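PDB 3MOI: probable dehydrogenase from Bordetella bronchiseptica, which probably catalyses an NAD(P)-dependent oxidation or reduction as a member of the GFO/IDH/MocA dehydrogenase family, its substrate not being established. Local coordinates for residues 122-127 and 245-250; 179-184 and 298-303. All coordinates share one frame; numbering follows the deposited sequence.

Interaction 1 (122-127 and 245-250); sequences TSRSHD and LAEGGR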
loop_
_atom_site.group_PDB
_atom_site.type_symbol
_atom_site.label_atom_id
_atom_site.label_comp_id
_atom_site.label_asym_id
_atom_site.label_seq_id
_atom_site.Cartn_x
_atom_site.Cartn_y
_atom_site.Cartn_z
ATOM N N THR A 122 -5.654 -13.518 20.746
ATOM C CA THR A 122 -6.556 -13.208 19.602
ATOM C C THR A 122 -6.015 -12.072 18.757
ATOM O O THR A 122 -6.540 -10.961 18.754
ATOM C CB THR A 122 -8.051 -13.135 19.798
ATOM O OG1 THR A 122 -8.564 -14.287 20.490
ATOM C CG2 THR A 122 -8.672 -13.198 18.375
ATOM N N SER A 123 -4.918 -12.349 18.060
ATOM C CA SER A 123 -4.566 -11.450 17.044
ATOM C C SER A 123 -5.289 -11.803 15.741
ATOM O O SER A 123 -5.838 -12.914 15.538
ATOM C CB SER A 123 -3.039 -11.337 16.882
ATOM O OG SER A 123 -2.491 -12.419 16.195
ATOM N N ARG A 124 -5.257 -10.839 14.842
ATOM C CA ARG A 124 -5.775 -11.070 13.511
ATOM C C ARG A 124 -4.841 -12.035 12.842
ATOM O O ARG A 124 -5.191 -12.576 11.829
ATOM C CB ARG A 124 -5.879 -9.766 12.762
ATOM C CG ARG A 124 -6.893 -8.810 13.409
ATOM C CD ARG A 124 -8.234 -8.893 12.733
ATOM N NE ARG A 124 -9.064 -9.974 13.288
ATOM C CZ ARG A 124 -10.129 -9.777 14.066
ATOM N NH1 ARG A 124 -10.841 -10.802 14.523
ATOM N NH2 ARG A 124 -10.490 -8.542 14.382
ATOM N N SER A 125 -3.646 -12.290 13.396
ATOM C CA SER A 125 -2.818 -13.377 12.844
ATOM C C SER A 125 -3.347 -14.782 13.146
ATOM O O SER A 125 -2.958 -15.770 12.504
ATOM C CB SER A 125 -1.336 -13.235 13.211
ATOM O OG SER A 125 -1.074 -13.549 14.557
ATOM N N HIS A 126 -4.257 -14.894 14.099
ATOM C CA HIS A 126 -4.990 -16.158 14.228
ATOM C C HIS A 126 -6.082 -16.328 13.136
ATOM O O HIS A 126 -6.583 -17.437 12.962
ATOM C CB HIS A 126 -5.638 -16.279 15.605
ATOM C CG HIS A 126 -4.669 -16.323 16.710
ATOM N ND1 HIS A 126 -4.008 -17.476 17.079
ATOM C CD2 HIS A 126 -4.223 -15.343 17.530
ATOM C CE1 HIS A 126 -3.198 -17.204 18.086
ATOM N NE2 HIS A 126 -3.302 -15.913 18.371
ATOM N N ASP A 127 -6.459 -15.241 12.455
ATOM C CA ASP A 127 -7.388 -15.328 11.354
ATOM C C ASP A 127 -6.961 -16.457 10.452
ATOM O O ASP A 127 -5.807 -16.514 10.070
ATOM C CB ASP A 127 -7.429 -14.074 10.505
ATOM C CG ASP A 127 -8.110 -12.914 11.196
ATOM O OD1 ASP A 127 -8.552 -13.121 12.345
ATOM O OD2 ASP A 127 -8.131 -11.773 10.602
ATOM N N LEU A 245 -16.536 -6.862 3.048
ATOM C CA LEU A 245 -16.574 -7.558 4.348
ATOM C C LEU A 245 -16.014 -6.730 5.501
ATOM O O LEU A 245 -14.952 -6.162 5.390
ATOM C CB LEU A 245 -15.651 -8.766 4.343
ATOM C CG LEU A 245 -15.875 -10.040 3.559
ATOM C CD1 LEU A 245 -15.203 -11.103 4.394
ATOM C CD2 LEU A 245 -17.364 -10.350 3.325
ATOM N N ALA A 246 -16.655 -6.748 6.667
ATOM C CA ALA A 246 -15.987 -6.210 7.861
ATOM C C ALA A 246 -14.910 -7.141 8.356
ATOM O O ALA A 246 -14.851 -8.316 8.008
ATOM C CB ALA A 246 -16.959 -5.886 8.978
ATOM N N GLU A 247 -14.054 -6.532 9.164
ATOM C CA GLU A 247 -12.988 -7.154 9.866
ATOM C C GLU A 247 -13.391 -8.515 10.428
ATOM O O GLU A 247 -12.647 -9.485 10.243
ATOM C CB GLU A 247 -12.550 -6.213 10.990
ATOM C CG GLU A 247 -11.406 -6.747 11.840
ATOM C CD GLU A 247 -10.820 -5.712 12.816
ATOM O OE1 GLU A 247 -10.237 -6.148 13.839
ATOM O OE2 GLU A 247 -10.877 -4.486 12.550
ATOM N N GLY A 248 -14.555 -8.574 11.093
ATOM C CA GLY A 248 -15.048 -9.808 11.727
ATOM C C GLY A 248 -15.778 -10.814 10.820
ATOM O O GLY A 248 -16.317 -11.811 11.289
ATOM N N GLY A 249 -15.837 -10.547 9.525
ATOM C CA GLY A 249 -16.393 -11.508 8.578
ATOM C C GLY A 249 -17.810 -11.251 8.126
ATOM O O GLY A 249 -18.197 -11.784 7.107
ATOM N N ARG A 250 -18.598 -10.469 8.866
ATOM C CA ARG A 250 -20.001 -10.221 8.470
ATOM C C ARG A 250 -20.000 -9.115 7.428
ATOM O O ARG A 250 -19.162 -8.226 7.465
ATOM C CB ARG A 250 -20.874 -9.865 9.678
#
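R124 reaches across to E247 through one nitrogen: R124 NH2 lies 2.5 Å from E247 OE1, a very short separation that a 2.50 Å model does not fix closely. The N-H...O angle is 136°, so this salt bridge is bent. OE1 comes in at the edge of the guanidinium, near its plane, while the carboxylate itself is turned 84° to that plane; the two groups therefore meet through a single oxygen and not as a two-pronged pair. E247 gets there on an extended chain, with CG anti to the backbone N (chi1 180°), and its CG also passes close to NH2. R124 arrives bent at chi2 and chi3, and the bend brings NE round to the D127 carboxylate of its own segment. R124 NE to D127 OD2 is 3.4 Å, a weak bond, and D127 completes a network of one arginine and two acids, whose negative charges would be expected to offset that of the arginine. E247 belongs to a type I turn, 246-249, closed by G249 N on A246 O at 2.9 Å. R124 opens the 3-10 segment 124-126, just before helix 128-139. The salt bridge thus joins the loop that leaves the last Rossmann strand, 118-120, to a loop of the C-terminal domain, with F300 touching both side chains and H181 of helix 179-190 lying against R124.

Interaction 2 (179-184 and 298-303); sequences LPHQID and PHFGVM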
loop_
_atom_site.group_PDB
_atom_site.type_symbol
_atom_site.label_atom_id
_atom_site.label_comp_id
_atom_site.label_asym_id
_atom_site.label_seq_id
_atom_site.Cartn_x
_atom_site.Cartn_y
_atom_site.Cartn_z
ATOM N N LEU A 179 -1.611 -1.676 15.001
ATOM C CA LEU A 179 -0.429 -2.096 14.303
ATOM C C LEU A 179 0.013 -3.539 14.699
ATOM O O LEU A 179 0.480 -4.300 13.865
ATOM C CB LEU A 179 0.665 -1.085 14.606
ATOM C CG LEU A 179 0.956 -0.026 13.546
ATOM C CD1 LEU A 179 -0.259 0.384 12.705
ATOM C CD2 LEU A 179 1.725 1.187 14.114
ATOM N N PRO A 180 -0.159 -3.930 15.976
ATOM C CA PRO A 180 0.277 -5.297 16.260
ATOM C C PRO A 180 -0.417 -6.350 15.383
ATOM O O PRO A 180 0.188 -7.371 15.036
ATOM C CB PRO A 180 -0.003 -5.485 17.778
ATOM C CG PRO A 180 0.185 -4.131 18.341
ATOM C CD PRO A 180 -0.395 -3.168 17.201
ATOM N N HIS A 181 -1.644 -6.094 14.967
ATOM C CA HIS A 181 -2.315 -7.039 14.069
ATOM C C HIS A 181 -1.576 -7.193 12.732
ATOM O O HIS A 181 -1.418 -8.305 12.219
ATOM C CB HIS A 181 -3.763 -6.626 13.845
ATOM C CG HIS A 181 -4.621 -6.692 15.065
ATOM N ND1 HIS A 181 -4.687 -7.814 15.877
ATOM C CD2 HIS A 181 -5.523 -5.810 15.563
ATOM C CE1 HIS A 181 -5.530 -7.587 16.872
ATOM N NE2 HIS A 181 -6.077 -6.388 16.689
ATOM N N GLN A 182 -1.041 -6.116 12.212
ATOM C CA GLN A 182 -0.310 -6.215 10.977
ATOM C C GLN A 182 1.057 -6.802 11.246
ATOM O O GLN A 182 1.540 -7.655 10.506
ATOM C CB GLN A 182 -0.195 -4.833 10.320
ATOM C CG GLN A 182 -1.536 -4.293 9.861
ATOM C CD GLN A 182 -1.518 -2.903 9.400
ATOM O OE1 GLN A 182 -0.989 -2.063 10.066
ATOM N NE2 GLN A 182 -2.138 -2.619 8.254
ATOM N N ILE A 183 1.696 -6.368 12.323
ATOM C CA ILE A 183 3.018 -6.815 12.564
ATOM C C ILE A 183 2.946 -8.317 12.770
ATOM O O ILE A 183 3.742 -9.043 12.220
ATOM C CB ILE A 183 3.627 -6.140 13.791
ATOM C CG1 ILE A 183 3.788 -4.629 13.583
ATOM C CG2 ILE A 183 5.000 -6.763 14.178
ATOM C CD1 ILE A 183 4.155 -3.911 14.890
ATOM N N ASP A 184 2.000 -8.795 13.571
ATOM C CA ASP A 184 1.958 -10.228 13.856
ATOM C C ASP A 184 1.647 -11.023 12.612
ATOM O O ASP A 184 2.141 -12.145 12.454
ATOM C CB ASP A 184 0.915 -10.567 14.908
ATOM C CG ASP A 184 1.301 -10.084 16.297
ATOM O OD1 ASP A 184 2.506 -9.958 16.598
ATOM O OD2 ASP A 184 0.377 -9.800 17.074
ATOM N N PRO A 298 -12.691 -13.647 8.541
ATOM C CA PRO A 298 -12.223 -12.376 9.073
ATOM C C PRO A 298 -10.933 -11.962 8.416
ATOM O O PRO A 298 -10.255 -12.804 7.817
ATOM C CB PRO A 298 -11.972 -12.697 10.550
ATOM C CG PRO A 298 -12.806 -13.862 10.796
ATOM C CD PRO A 298 -12.676 -14.680 9.570
ATOM N N HIS A 299 -10.581 -10.692 8.546
ATOM C CA HIS A 299 -9.435 -10.114 7.774
ATOM C C HIS A 299 -8.990 -8.801 8.425
ATOM O O HIS A 299 -9.718 -8.246 9.236
ATOM C CB HIS A 299 -9.839 -9.853 6.314
ATOM C CG HIS A 299 -10.635 -8.600 6.123
ATOM N ND1 HIS A 299 -10.088 -7.442 5.612
ATOM C CD2 HIS A 299 -11.941 -8.320 6.364
ATOM C CE1 HIS A 299 -11.022 -6.503 5.555
ATOM N NE2 HIS A 299 -12.159 -7.013 5.990
ATOM N N PHE A 300 -7.829 -8.287 8.086
ATOM C CA PHE A 300 -7.459 -6.972 8.627
ATOM C C PHE A 300 -6.911 -6.084 7.522
ATOM O O PHE A 300 -5.737 -6.167 7.136
ATOM C CB PHE A 300 -6.436 -7.141 9.755
ATOM C CG PHE A 300 -6.281 -5.932 10.605
ATOM C CD1 PHE A 300 -7.264 -5.578 11.482
ATOM C CD2 PHE A 300 -5.119 -5.179 10.558
ATOM C CE1 PHE A 300 -7.148 -4.471 12.299
ATOM C CE2 PHE A 300 -4.979 -4.049 11.354
ATOM C CZ PHE A 300 -6.019 -3.688 12.239
ATOM N N GLY A 301 -7.760 -5.236 6.991
ATOM C CA GLY A 301 -7.413 -4.486 5.773
ATOM C C GLY A 301 -7.094 -5.509 4.701
ATOM O O GLY A 301 -7.547 -6.676 4.764
ATOM N N VAL A 302 -6.271 -5.100 3.751
ATOM C CA VAL A 302 -5.833 -6.006 2.742
ATOM C C VAL A 302 -4.377 -6.316 2.870
ATOM O O VAL A 302 -3.614 -5.537 3.370
ATOM C CB VAL A 302 -6.157 -5.535 1.301
ATOM C CG1 VAL A 302 -7.320 -4.470 1.262
ATOM C CG2 VAL A 302 -4.928 -5.190 0.564
ATOM N N MET A 303 -3.995 -7.488 2.405
ATOM C CA MET A 303 -2.676 -7.996 2.602
ATOM C C MET A 303 -2.276 -8.697 1.320
ATOM O O MET A 303 -2.818 -9.752 1.025
ATOM C CB MET A 303 -2.694 -8.954 3.801
ATOM C CG MET A 303 -2.856 -8.218 5.199
ATOM S SD MET A 303 -2.683 -9.213 6.745
ATOM C CE MET A 303 -1.981 -10.611 6.040
HETATM O O HOH W 1 -3.620 -4.771 6.464
#
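Residues 179-184 of helix 179-190 lie beside a loop that runs into strand 302-307, and the two backbones come nearest at H181 and F300, with CA atoms 7.5 Å apart. Here, in the C-terminal domain of the GFO/IDH/MocA fold, that loop packs on a helix which itself lies on the large mixed sheet, Q182 and I183 touching M228. F300 carries the contact. With CG anti to its backbone N (chi1 -164°), its ring extends toward the helix and meets two successive side chains in different ways. H181 CB sits over one face, 3.8 Å from the F300 ring centroid and 14° off the normal, a CH-pi contact. The imidazole beyond it turns an edge toward the same ring; with the H181 and F300 centroids 5.1 Å apart and planes at 61°, this is an edge-to-face pair, and the nearest approach of the imidazole runs from H181 CD2 to F300 CE1. Q182 comes to the phenyl rim instead: its CG lies in the ring plane, 3.8 Å from F300 CD2. Face and edge of one phenyl are thus both taken up by the helix, which should limit its rotation. N152 and Y230, on neighbouring strands of the sheet, also touch F300. The extended Q182 chain carries its amide past the ring, roughly perpendicular to it, to where NE2 bonds V229 O of strand 225-231. On the loop side, H299 ND1 bonds G301 O at 2.8 Å, in the imidazole plane, a bond that spans the turn at G301, whose phi is positive. Polar atoms buried between helix and loop share one water, which accepts from Q182 NE2 at 3.2 Å and lies 2.6 Å from F300 O and 3.2 Å from V302 O.

The two contacts have centres 8 Å apart and their segments alternate along the chain: 122-127, 179-184, 245-250, then 298-303. Interaction 1 is a surface contact at the exit from the parallel Rossmann sheet, and interaction 2 is buried against the mixed sheet of the C-terminal domain. They are joined directly, for H299 bonds the 245-250 loop twice: H299 N is 2.9 Å from E247 O, and H299 NE2 is 3.0 Å from L245 O, both probable hydrogen bonds. R124 N also packs near H181 ND1. Four parts of the chain distant in sequence therefore meet near where the Rossmann part of the chain meets the C-terminal domain.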